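PDB 3P02: uncharacterized protein from Bacteroides ovatus, which is of unknown function but couples an N-terminal region of the DUF4973 family to a C-terminal BT_3044-like region, both rich in beta strands. Local coordinates for residues Lys121-Lys127 with Arg145-Pro151; Glu156-Ser162 with Leu295-Arg299; Ile208-Val212 with Asn236-Phe241. All coordinates share one frame; numbering follows the deposited sequence.

In the fold
The three contacts follow the chain from one half of the molecule to the other. Contact 1 pairs two strands of the mixed sheet in the N-terminal half, and strand 146-154 then leads through a short loop, where contact 2 begins, to strand 159-162. Contacts 2 and 3 share the large antiparallel sheet of the C-terminal half; contact 3 lies within the long excursion between the two segments of contact 2. The centres of contacts 1 and 2 are about 27 Å apart, those of contacts 1 and 3 about 31 Å, and those of contacts 2 and 3 about 22 Å. No active site is known, and the ethanediol molecules beside contacts 1 and 2 probably come from the crystallisation liquor.

Contact 1. Residues Lys121-Lys127 with Arg145-Pro151; sequences KWALPLK and RTAVLRP. With EDO (1,2-ethanediol), chain E.
Lys127 sets its CG anti to the backbone N (chi1 -178°) and stays extended beyond it, which carries its aliphatic chain over Thr146 and on past Arg145. CG of Lys127 passes 3.4 Å from OG1 of Thr146, and CE lies 3.8 Å from CB of Arg145. On the other face of the strand pair, Leu126 and Leu149 share a torsion, each with CG beside its own backbone N (chi1 -54° and -51°). Their side chains meet at about a right angle, CD1 of Leu126 lying 4.2 Å from CD1 of Leu149.

The frame is an antiparallel ladder. Leu124 and Leu149 exchange backbone bonds in both directions, as do Leu126 and Ala147; Leu124 N reaches Leu149 O at 2.8 Å. Between these pairs, Pro125 faces Val148 in a non-hydrogen-bonded position, where the missing N-H costs the ladder nothing. At the far end a water accepts from Trp122 N and donates to Pro151 O; in one of two Arg150 conformers NE also donates to it, and Lys121 CG lies over a guanidinium face.

Leu124, Leu126 and Leu149 pack on Ile109 of strand 104-112, in a second sheet, which is consistent with the beta-sandwich of E-set domains; Pro125, Thr146 and Val148, opposite, meet Thr65 of helix 65-74. Lys127 NZ bonds to Tyr136 O and weakly to an ethanediol, and the Arg145 guanidinium turns away to Ile13 O and Phe9 O. The two positive ends thus find separate acceptors, and cohesion rests on backbone bonds, apolar contact and, at the Arg150 end, a bridging water.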
loop_
_atom_site.group_PDB
_atom_site.type_symbol
_atom_site.label_atom_id
_atom_site.label_comp_id
_atom_site.label_asym_id
_atom_site.label_seq_id
_atom_site.Cartn_x
_atom_site.Cartn_y
_atom_site.Cartn_z
ATOM N N LYS A 121 5.131 -4.278 4.884
ATOM C CA LYS A 121 3.931 -3.589 5.395
ATOM C C LYS A 121 4.379 -2.728 6.556
ATOM O O LYS A 121 4.840 -3.278 7.557
ATOM C CB LYS A 121 2.841 -4.591 5.866
ATOM C CG LYS A 121 2.179 -5.342 4.724
ATOM C CD LYS A 121 0.886 -6.072 5.135
ATOM C CE LYS A 121 1.149 -7.075 6.226
ATOM N NZ LYS A 121 0.075 -8.109 6.340
ATOM N N TRP A 122 4.283 -1.411 6.423
ATOM C CA TRP A 122 4.741 -0.505 7.471
ATOM C C TRP A 122 3.580 0.039 8.263
ATOM O O TRP A 122 2.501 0.288 7.703
ATOM C CB TRP A 122 5.530 0.660 6.838
ATOM C CG TRP A 122 6.695 0.192 6.020
ATOM C CD1 TRP A 122 6.739 0.034 4.663
ATOM C CD2 TRP A 122 7.974 -0.223 6.520
ATOM N NE1 TRP A 122 7.968 -0.464 4.285
ATOM C CE2 TRP A 122 8.750 -0.624 5.405
ATOM C CE3 TRP A 122 8.534 -0.321 7.815
ATOM C CZ2 TRP A 122 10.065 -1.081 5.536
ATOM C CZ3 TRP A 122 9.839 -0.792 7.952
ATOM C CH2 TRP A 122 10.588 -1.171 6.824
ATOM N N ALA A 123 3.806 0.315 9.537
ATOM C CA ALA A 123 2.728 0.900 10.322
ATOM C C ALA A 123 3.266 1.861 11.356
ATOM O O ALA A 123 4.347 1.672 11.895
ATOM C CB ALA A 123 1.894 -0.204 10.992
ATOM N N LEU A 124 2.467 2.875 11.666
ATOM C CA LEU A 124 2.797 3.885 12.656
ATOM C C LEU A 124 1.736 3.840 13.784
ATOM O O LEU A 124 0.588 4.254 13.570
ATOM C CB LEU A 124 2.860 5.280 11.988
ATOM C CG LEU A 124 3.094 6.462 12.924
ATOM C CD1 LEU A 124 4.433 6.326 13.698
ATOM C CD2 LEU A 124 3.017 7.800 12.153
ATOM N N PRO A 125 2.115 3.257 14.949
ATOM C CA PRO A 125 1.165 3.135 16.063
ATOM C C PRO A 125 1.263 4.361 16.978
ATOM O O PRO A 125 2.343 4.681 17.464
ATOM C CB PRO A 125 1.630 1.833 16.748
ATOM C CG PRO A 125 3.134 1.835 16.576
ATOM C CD PRO A 125 3.413 2.610 15.261
ATOM N N LEU A 126 0.156 5.082 17.177
ATOM C CA LEU A 126 0.177 6.328 17.944
ATOM C C LEU A 126 -0.812 6.324 19.050
ATOM O O LEU A 126 -1.955 5.947 18.803
ATOM C CB LEU A 126 -0.197 7.517 17.018
ATOM C CG LEU A 126 0.605 7.677 15.762
ATOM C CD1 LEU A 126 0.012 8.773 14.906
ATOM C CD2 LEU A 126 2.034 8.018 16.098
ATOM N N LYS A 127 -0.435 6.828 20.220
ATOM C CA LYS A 127 -1.400 6.906 21.309
ATOM C C LYS A 127 -1.540 8.347 21.767
ATOM O O LYS A 127 -0.558 9.078 21.798
ATOM C CB LYS A 127 -0.961 6.014 22.497
ATOM C CG LYS A 127 -1.972 6.020 23.657
ATOM C CD LYS A 127 -1.647 5.017 24.748
ATOM C CE LYS A 127 -2.725 5.037 25.800
ATOM N NZ LYS A 127 -2.396 4.140 26.953
ATOM N N ARG A 145 -7.756 4.917 22.365
ATOM C CA ARG A 145 -6.638 5.809 22.667
ATOM C C ARG A 145 -5.507 5.700 21.639
ATOM O O ARG A 145 -4.705 6.630 21.552
ATOM C CB ARG A 145 -6.023 5.514 24.054
ATOM C CG ARG A 145 -6.964 5.578 25.223
ATOM C CD ARG A 145 -7.733 6.876 25.356
ATOM N NE ARG A 145 -8.553 6.731 26.559
ATOM C CZ ARG A 145 -9.729 7.308 26.768
ATOM N NH1 ARG A 145 -10.240 8.140 25.863
ATOM N NH2 ARG A 145 -10.427 7.020 27.861
ATOM N N THR A 146 -5.452 4.601 20.881
ATOM C CA THR A 146 -4.372 4.288 19.941
ATOM C C THR A 146 -4.895 4.053 18.520
ATOM O O THR A 146 -5.841 3.295 18.311
ATOM C CB THR A 146 -3.607 3.058 20.489
ATOM O OG1 THR A 146 -3.062 3.455 21.748
ATOM C CG2 THR A 146 -2.457 2.608 19.588
ATOM N N ALA A 147 -4.242 4.699 17.546
ATOM C CA ALA A 147 -4.509 4.545 16.114
ATOM C C ALA A 147 -3.279 3.922 15.446
ATOM O O ALA A 147 -2.138 4.209 15.854
ATOM C CB ALA A 147 -4.795 5.917 15.494
ATOM N N VAL A 148 -3.491 3.035 14.470
ATOM C CA VAL A 148 -2.362 2.439 13.757
ATOM C C VAL A 148 -2.510 2.827 12.297
ATOM O O VAL A 148 -3.498 2.434 11.667
ATOM C CB VAL A 148 -2.253 0.917 13.931
ATOM C CG1 VAL A 148 -1.026 0.400 13.164
ATOM C CG2 VAL A 148 -2.162 0.549 15.404
ATOM N N LEU A 149 -1.545 3.583 11.756
ATOM C CA LEU A 149 -1.644 4.074 10.389
ATOM C C LEU A 149 -0.730 3.304 9.469
ATOM O O LEU A 149 0.455 3.151 9.780
ATOM C CB LEU A 149 -1.292 5.566 10.319
ATOM C CG LEU A 149 -2.022 6.480 11.314
ATOM C CD1 LEU A 149 -1.518 7.907 11.137
ATOM C CD2 LEU A 149 -3.558 6.434 11.073
ATOM N N ARG A 150 -1.281 2.839 8.334
ATOM C CA ARG A 150 -0.532 2.085 7.329
ATOM C C ARG A 150 -0.386 2.919 6.062
ATOM O O ARG A 150 -1.399 3.114 5.382
ATOM C CB ARG A 150 -1.263 0.772 7.000
ATOM C CG ARG A 150 -0.308 -0.347 6.639
ATOM C CD ARG A 150 -0.790 -1.198 5.503
ATOM N NE ARG A 150 0.294 -1.444 4.554
ATOM C CZ ARG A 150 0.267 -2.367 3.605
ATOM N NH1 ARG A 150 -0.789 -3.162 3.473
ATOM N NH2 ARG A 150 1.291 -2.505 2.782
ATOM N N PRO A 151 0.828 3.414 5.686
ATOM C CA PRO A 151 0.916 4.154 4.417
ATOM C C PRO A 151 0.772 3.212 3.215
ATOM O O PRO A 151 1.377 2.123 3.178
ATOM C CB PRO A 151 2.306 4.798 4.440
ATOM C CG PRO A 151 3.114 3.962 5.413
ATOM C CD PRO A 151 2.145 3.311 6.368
HETATM C C1 EDO E . 0.122 5.788 28.282
HETATM O O1 EDO E . -0.819 5.182 29.171
HETATM C C2 EDO E . 1.161 6.592 29.047
HETATM O O2 EDO E . 2.006 7.256 28.101
HETATM O O HOH W 1 2.999 -0.014 4.070
#

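Contact 2. Residues Glu156-Ser162 with Leu295-Arg299; sequences EFSGRFS and LSVSR. With EDO (1,2-ethanediol), chain C.
The large antiparallel sheet of the C-terminal half curls back on itself here, its edge strand 159-162 touching strand 287-302, an interior strand of the same sheet, through a single bridge. The short strand segments run at 118° to each other, and pairing is confined to Ser162 and Ser296: Ser162 N donates to Ser296 O at 2.7 Å, whereas the return bond from Ser296 N to Ser162 O is weak at 3.4 Å.

Beside the bridge, Val297 sits squarely over one face of the Phe161 ring, its CB 3.5 Å from the ring centroid in a CH-pi contact. With CG1 held between its backbone N and carbonyl carbon (chi1 71°), Val297 also lays that methyl over a face of the Arg299 guanidinium, so that one methyl touches both the ring and the charged group, which approach each other obliquely at Phe161 CE1.

Arg299 reaches the turn before the edge strand with its chain extended from CG to NE. Its NH2 approaches Ser158 O at 2.8 Å on a lone pair in the carbonyl plane, and NH1 grips the same oxygen at 3.1 Å. NH2 also bonds to Glu156 O at 3.0 Å, from above that carbonyl plane, while a water joins NE to the same oxygen. A leucine in place of Arg299 would probably leave the Glu156 and Ser158 carbonyls without these donors and let the turn shift.

NH1 of Arg299 also serves Ser314 O in the C-terminal tail. Phe161 and Val297 continue inward onto Ile269 and Ile267 of strand 262-278, and Leu185 of strand 182-187 packs against Phe161.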
loop_
_atom_site.group_PDB
_atom_site.type_symbol
_atom_site.label_atom_id
_atom_site.label_comp_id
_atom_site.label_asym_id
_atom_site.label_seq_id
_atom_site.Cartn_x
_atom_site.Cartn_y
_atom_site.Cartn_z
ATOM N N GLU A 156 0.632 6.583 -10.925
ATOM C CA GLU A 156 -0.289 6.420 -12.056
ATOM C C GLU A 156 -0.434 4.963 -12.494
ATOM O O GLU A 156 -1.465 4.590 -13.054
ATOM C CB GLU A 156 0.216 7.247 -13.254
ATOM C CG GLU A 156 -0.643 7.116 -14.497
ATOM C CD GLU A 156 -0.218 7.931 -15.700
ATOM O OE1 GLU A 156 0.774 8.688 -15.606
ATOM O OE2 GLU A 156 -0.876 7.787 -16.752
ATOM N N PHE A 157 0.585 4.143 -12.222
ATOM C CA PHE A 157 0.662 2.769 -12.746
ATOM C C PHE A 157 0.572 1.669 -11.737
ATOM O O PHE A 157 0.866 0.515 -12.086
ATOM C CB PHE A 157 2.051 2.641 -13.417
ATOM C CG PHE A 157 2.405 3.813 -14.319
ATOM C CD1 PHE A 157 1.762 3.988 -15.539
ATOM C CD2 PHE A 157 3.349 4.765 -13.917
ATOM C CE1 PHE A 157 2.051 5.089 -16.346
ATOM C CE2 PHE A 157 3.662 5.852 -14.739
ATOM C CZ PHE A 157 3.022 5.995 -15.956
ATOM N N SER A 158 0.213 1.992 -10.488
ATOM C CA SER A 158 0.258 0.992 -9.425
ATOM C C SER A 158 -1.095 0.400 -9.064
ATOM O O SER A 158 -2.147 0.864 -9.489
ATOM C CB SER A 158 0.880 1.619 -8.177
ATOM O OG SER A 158 0.023 2.620 -7.639
ATOM N N GLY A 159 -1.051 -0.619 -8.215
ATOM C CA GLY A 159 -2.265 -1.176 -7.655
ATOM C C GLY A 159 -2.650 -2.538 -8.152
ATOM O O GLY A 159 -1.800 -3.330 -8.570
ATOM N N ARG A 160 -3.936 -2.807 -8.078
ATOM C CA ARG A 160 -4.488 -4.134 -8.337
ATOM C C ARG A 160 -4.785 -4.316 -9.817
ATOM O O ARG A 160 -5.828 -3.882 -10.288
ATOM C CB ARG A 160 -5.732 -4.383 -7.467
ATOM C CG ARG A 160 -5.388 -4.283 -5.971
ATOM C CD ARG A 160 -6.580 -4.600 -5.073
ATOM N NE ARG A 160 -7.657 -3.643 -5.251
ATOM C CZ ARG A 160 -8.811 -3.868 -5.876
ATOM N NH1 ARG A 160 -9.048 -5.043 -6.454
ATOM N NH2 ARG A 160 -9.732 -2.916 -5.941
ATOM N N PHE A 161 -3.886 -5.004 -10.539
ATOM C CA PHE A 161 -4.117 -5.251 -11.957
ATOM C C PHE A 161 -4.721 -6.621 -12.187
ATOM O O PHE A 161 -4.506 -7.531 -11.384
ATOM C CB PHE A 161 -2.762 -5.215 -12.734
ATOM C CG PHE A 161 -2.297 -3.827 -13.086
ATOM C CD1 PHE A 161 -2.083 -2.871 -12.094
ATOM C CD2 PHE A 161 -2.068 -3.474 -14.404
ATOM C CE1 PHE A 161 -1.686 -1.568 -12.429
ATOM C CE2 PHE A 161 -1.625 -2.190 -14.735
ATOM C CZ PHE A 161 -1.438 -1.242 -13.739
ATOM N N SER A 162 -5.457 -6.773 -13.307
ATOM C CA SER A 162 -5.937 -8.098 -13.722
ATOM C C SER A 162 -4.717 -8.901 -14.170
ATOM O O SER A 162 -3.935 -8.431 -15.012
ATOM C CB SER A 162 -6.944 -7.992 -14.869
ATOM O OG SER A 162 -8.094 -7.267 -14.476
ATOM N N LEU A 295 -0.869 -7.548 -18.712
ATOM C CA LEU A 295 -1.566 -7.092 -17.506
ATOM C C LEU A 295 -2.443 -5.918 -17.833
ATOM O O LEU A 295 -2.149 -5.185 -18.770
ATOM C CB LEU A 295 -0.539 -6.643 -16.461
ATOM C CG LEU A 295 0.452 -7.730 -15.981
ATOM C CD1 LEU A 295 1.569 -7.116 -15.127
ATOM C CD2 LEU A 295 -0.267 -8.815 -15.160
ATOM N N SER A 296 -3.493 -5.707 -17.060
ATOM C CA SER A 296 -4.319 -4.544 -17.320
ATOM C C SER A 296 -4.970 -4.048 -16.051
ATOM O O SER A 296 -5.176 -4.811 -15.093
ATOM C CB SER A 296 -5.394 -4.834 -18.367
ATOM O OG SER A 296 -6.292 -5.842 -17.946
ATOM N N VAL A 297 -5.265 -2.746 -16.036
ATOM C CA VAL A 297 -6.031 -2.154 -14.951
ATOM C C VAL A 297 -7.148 -1.321 -15.577
ATOM O O VAL A 297 -6.953 -0.665 -16.617
ATOM C CB VAL A 297 -5.178 -1.352 -13.923
ATOM C CG1 VAL A 297 -4.650 -0.042 -14.501
ATOM C CG2 VAL A 297 -5.964 -1.091 -12.624
ATOM N N SER A 298 -8.305 -1.343 -14.934
ATOM C CA SER A 298 -9.442 -0.534 -15.347
ATOM C C SER A 298 -9.907 0.215 -14.087
ATOM O O SER A 298 -10.494 -0.390 -13.194
ATOM C CB SER A 298 -10.537 -1.427 -15.931
ATOM O OG SER A 298 -11.698 -0.678 -16.232
ATOM N N ARG A 299 -9.548 1.496 -13.977
ATOM C CA ARG A 299 -9.884 2.300 -12.810
ATOM C C ARG A 299 -11.170 3.069 -13.019
ATOM O O ARG A 299 -11.380 3.588 -14.106
ATOM C CB ARG A 299 -8.779 3.331 -12.506
ATOM C CG ARG A 299 -7.323 2.852 -12.572
ATOM C CD ARG A 299 -6.418 3.901 -11.948
ATOM N NE ARG A 299 -4.986 3.605 -12.098
ATOM C CZ ARG A 299 -4.301 2.718 -11.367
ATOM N NH1 ARG A 299 -4.928 1.952 -10.480
ATOM N NH2 ARG A 299 -2.998 2.532 -11.581
HETATM C C1 EDO C . -8.232 -6.044 -11.307
HETATM O O1 EDO C . -7.993 -4.641 -11.287
HETATM C C2 EDO C . -9.396 -6.359 -10.391
HETATM O O2 EDO C . -10.541 -5.573 -10.753
HETATM O O HOH W 2 -3.854 5.692 -13.727
#

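Contact 3. Residues Ile208-Val212 with Asn236-Phe241; sequences INYKV and NEKLKF
Asn236 reaches across to the backbone of Asn209, with ND2 donating to Asn209 O at 2.8 Å in an almost straight bond (176° at the hydrogen). The donor lies on a lone pair in the carbonyl plane, and the acceptor lies in the Asn236 amide plane, so both partners are well oriented. ND2 is also bonded to Tyr279 OH, and these two acceptors probably set the rotation of the amide. The other end is occupied too: OD1 accepts from Lys238 N at 3.1 Å, closing an Asx turn at the start of the short 3-10 segment 237-239, although this donor comes from well above the carbonyl plane.

The tight part centres on Leu239. Its CG rests 3.3 Å from Asn209 O, and its CD2 methyl comes within 3.4 Å of CD1 of Tyr210, approaching the ring obliquely. The first torsion of Leu239, at -102°, departs from a staggered value, which suggests that some strain is accepted to seat the side chain there. Val212 and Phe241 add a second apolar touch, meeting at about a right angle with Val212 CG1 3.7 Å from Phe241 CE1.

Elsewhere the join is looser: between Lys211 O and Asn236 N a water bridges the backbones, donating to the former at 2.7 Å and accepting from the latter at 2.9 Å. The outer side of the 3-10 turn is exposed to solvent.

The contact straddles the end of strand 228-234, which runs between strands 211-220 and 242-255. Val212 and Phe241 both pack on Ile232, Phe274 of strand 262-278 also meets both, and Leu239 settles on Ala234 and Phe276. Tyr210 extends toward Thr280, which its OH bonds.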
loop_
_atom_site.group_PDB
_atom_site.type_symbol
_atom_site.label_atom_id
_atom_site.label_comp_id
_atom_site.label_asym_id
_atom_site.label_seq_id
_atom_site.Cartn_x
_atom_site.Cartn_y
_atom_site.Cartn_z
ATOM N N ILE A 208 10.498 -11.259 -1.718
ATOM C CA ILE A 208 11.540 -10.357 -2.280
ATOM C C ILE A 208 12.384 -11.065 -3.351
ATOM O O ILE A 208 12.824 -10.426 -4.295
ATOM C CB ILE A 208 12.441 -9.802 -1.156
ATOM C CG1 ILE A 208 11.604 -8.871 -0.253
ATOM C CG2 ILE A 208 13.666 -9.064 -1.747
ATOM C CD1 ILE A 208 12.416 -8.383 1.074
ATOM N N ASN A 209 12.601 -12.379 -3.214
ATOM C CA ASN A 209 13.396 -13.128 -4.201
ATOM C C ASN A 209 12.789 -13.132 -5.601
ATOM O O ASN A 209 13.481 -13.489 -6.559
ATOM C CB ASN A 209 13.486 -14.590 -3.759
ATOM C CG ASN A 209 14.152 -14.732 -2.423
ATOM O OD1 ASN A 209 15.093 -14.000 -2.113
ATOM N ND2 ASN A 209 13.761 -15.759 -1.691
ATOM N N TYR A 210 11.465 -12.827 -5.696
ATOM C CA TYR A 210 10.709 -12.957 -6.946
ATOM C C TYR A 210 10.284 -11.613 -7.519
ATOM O O TYR A 210 9.445 -11.565 -8.404
ATOM C CB TYR A 210 9.488 -13.897 -6.709
ATOM C CG TYR A 210 10.003 -15.292 -6.438
ATOM C CD1 TYR A 210 10.410 -16.116 -7.485
ATOM C CD2 TYR A 210 10.215 -15.743 -5.130
ATOM C CE1 TYR A 210 11.034 -17.334 -7.249
ATOM C CE2 TYR A 210 10.836 -16.972 -4.883
ATOM C CZ TYR A 210 11.225 -17.769 -5.947
ATOM O OH TYR A 210 11.845 -18.973 -5.712
ATOM N N LYS A 211 10.856 -10.532 -7.024
ATOM C CA LYS A 211 10.528 -9.197 -7.530
ATOM C C LYS A 211 10.936 -8.991 -8.997
ATOM O O LYS A 211 12.086 -9.240 -9.396
ATOM C CB LYS A 211 11.232 -8.136 -6.680
ATOM C CG LYS A 211 10.586 -7.957 -5.303
ATOM C CD LYS A 211 11.425 -7.076 -4.364
ATOM C CE LYS A 211 11.491 -5.638 -4.840
ATOM N NZ LYS A 211 12.429 -4.821 -4.012
ATOM N N VAL A 212 9.971 -8.522 -9.792
ATOM C CA VAL A 212 10.190 -8.181 -11.203
ATOM C C VAL A 212 9.798 -6.725 -11.356
ATOM O O VAL A 212 8.665 -6.354 -11.028
ATOM C CB VAL A 212 9.410 -9.101 -12.168
ATOM C CG1 VAL A 212 9.604 -8.621 -13.610
ATOM C CG2 VAL A 212 9.862 -10.557 -12.010
ATOM N N ASN A 236 17.425 -9.967 -8.364
ATOM C CA ASN A 236 17.868 -11.241 -7.788
ATOM C C ASN A 236 18.501 -12.132 -8.857
ATOM O O ASN A 236 17.778 -12.699 -9.685
ATOM C CB ASN A 236 16.694 -11.953 -7.115
ATOM C CG ASN A 236 17.110 -13.242 -6.434
ATOM O OD1 ASN A 236 18.323 -13.511 -6.232
ATOM N ND2 ASN A 236 16.138 -14.054 -6.030
ATOM N N GLU A 237 19.838 -12.290 -8.818
ATOM C CA GLU A 237 20.560 -13.128 -9.792
ATOM C C GLU A 237 20.128 -14.605 -9.729
ATOM O O GLU A 237 20.201 -15.294 -10.752
ATOM C CB GLU A 237 22.079 -13.019 -9.601
ATOM C CG GLU A 237 22.656 -11.644 -9.913
ATOM C CD GLU A 237 22.526 -11.129 -11.337
ATOM O OE1 GLU A 237 22.694 -11.926 -12.288
ATOM O OE2 GLU A 237 22.281 -9.911 -11.499
ATOM N N LYS A 238 19.657 -15.080 -8.551
ATOM C CA LYS A 238 19.194 -16.483 -8.387
ATOM C C LYS A 238 17.907 -16.765 -9.162
ATOM O O LYS A 238 17.652 -17.921 -9.470
ATOM C CB LYS A 238 19.003 -16.856 -6.925
ATOM C CG LYS A 238 20.290 -16.745 -6.115
ATOM C CD LYS A 238 20.107 -17.401 -4.756
ATOM C CE LYS A 238 21.291 -17.133 -3.847
ATOM N NZ LYS A 238 21.298 -18.074 -2.705
ATOM N N LEU A 239 17.129 -15.721 -9.529
ATOM C CA LEU A 239 15.912 -15.920 -10.344
ATOM C C LEU A 239 16.209 -16.418 -11.748
ATOM O O LEU A 239 15.298 -16.908 -12.434
ATOM C CB LEU A 239 15.192 -14.578 -10.499
ATOM C CG LEU A 239 14.004 -14.236 -9.697
ATOM C CD1 LEU A 239 13.284 -13.031 -10.327
ATOM C CD2 LEU A 239 13.022 -15.397 -9.593
ATOM N N LYS A 240 17.459 -16.189 -12.239
ATOM C CA LYS A 240 17.885 -16.507 -13.603
ATOM C C LYS A 240 16.874 -15.872 -14.563
ATOM O O LYS A 240 16.387 -16.512 -15.496
ATOM C CB LYS A 240 18.056 -18.027 -13.826
ATOM C CG LYS A 240 19.211 -18.603 -13.012
ATOM C CD LYS A 240 19.122 -20.116 -12.940
ATOM C CE LYS A 240 20.167 -20.736 -12.047
ATOM N NZ LYS A 240 19.980 -22.216 -11.965
ATOM N N PHE A 241 16.490 -14.617 -14.244
ATOM C CA PHE A 241 15.531 -13.869 -15.054
ATOM C C PHE A 241 16.047 -13.672 -16.462
ATOM O O PHE A 241 17.159 -13.183 -16.655
ATOM C CB PHE A 241 15.262 -12.506 -14.403
ATOM C CG PHE A 241 14.244 -11.653 -15.124
ATOM C CD1 PHE A 241 12.896 -11.713 -14.782
ATOM C CD2 PHE A 241 14.644 -10.743 -16.094
ATOM C CE1 PHE A 241 11.959 -10.881 -15.422
ATOM C CE2 PHE A 241 13.703 -9.936 -16.760
ATOM C CZ PHE A 241 12.370 -10.013 -16.418
HETATM O O HOH W 3 14.588 -9.333 -8.302
#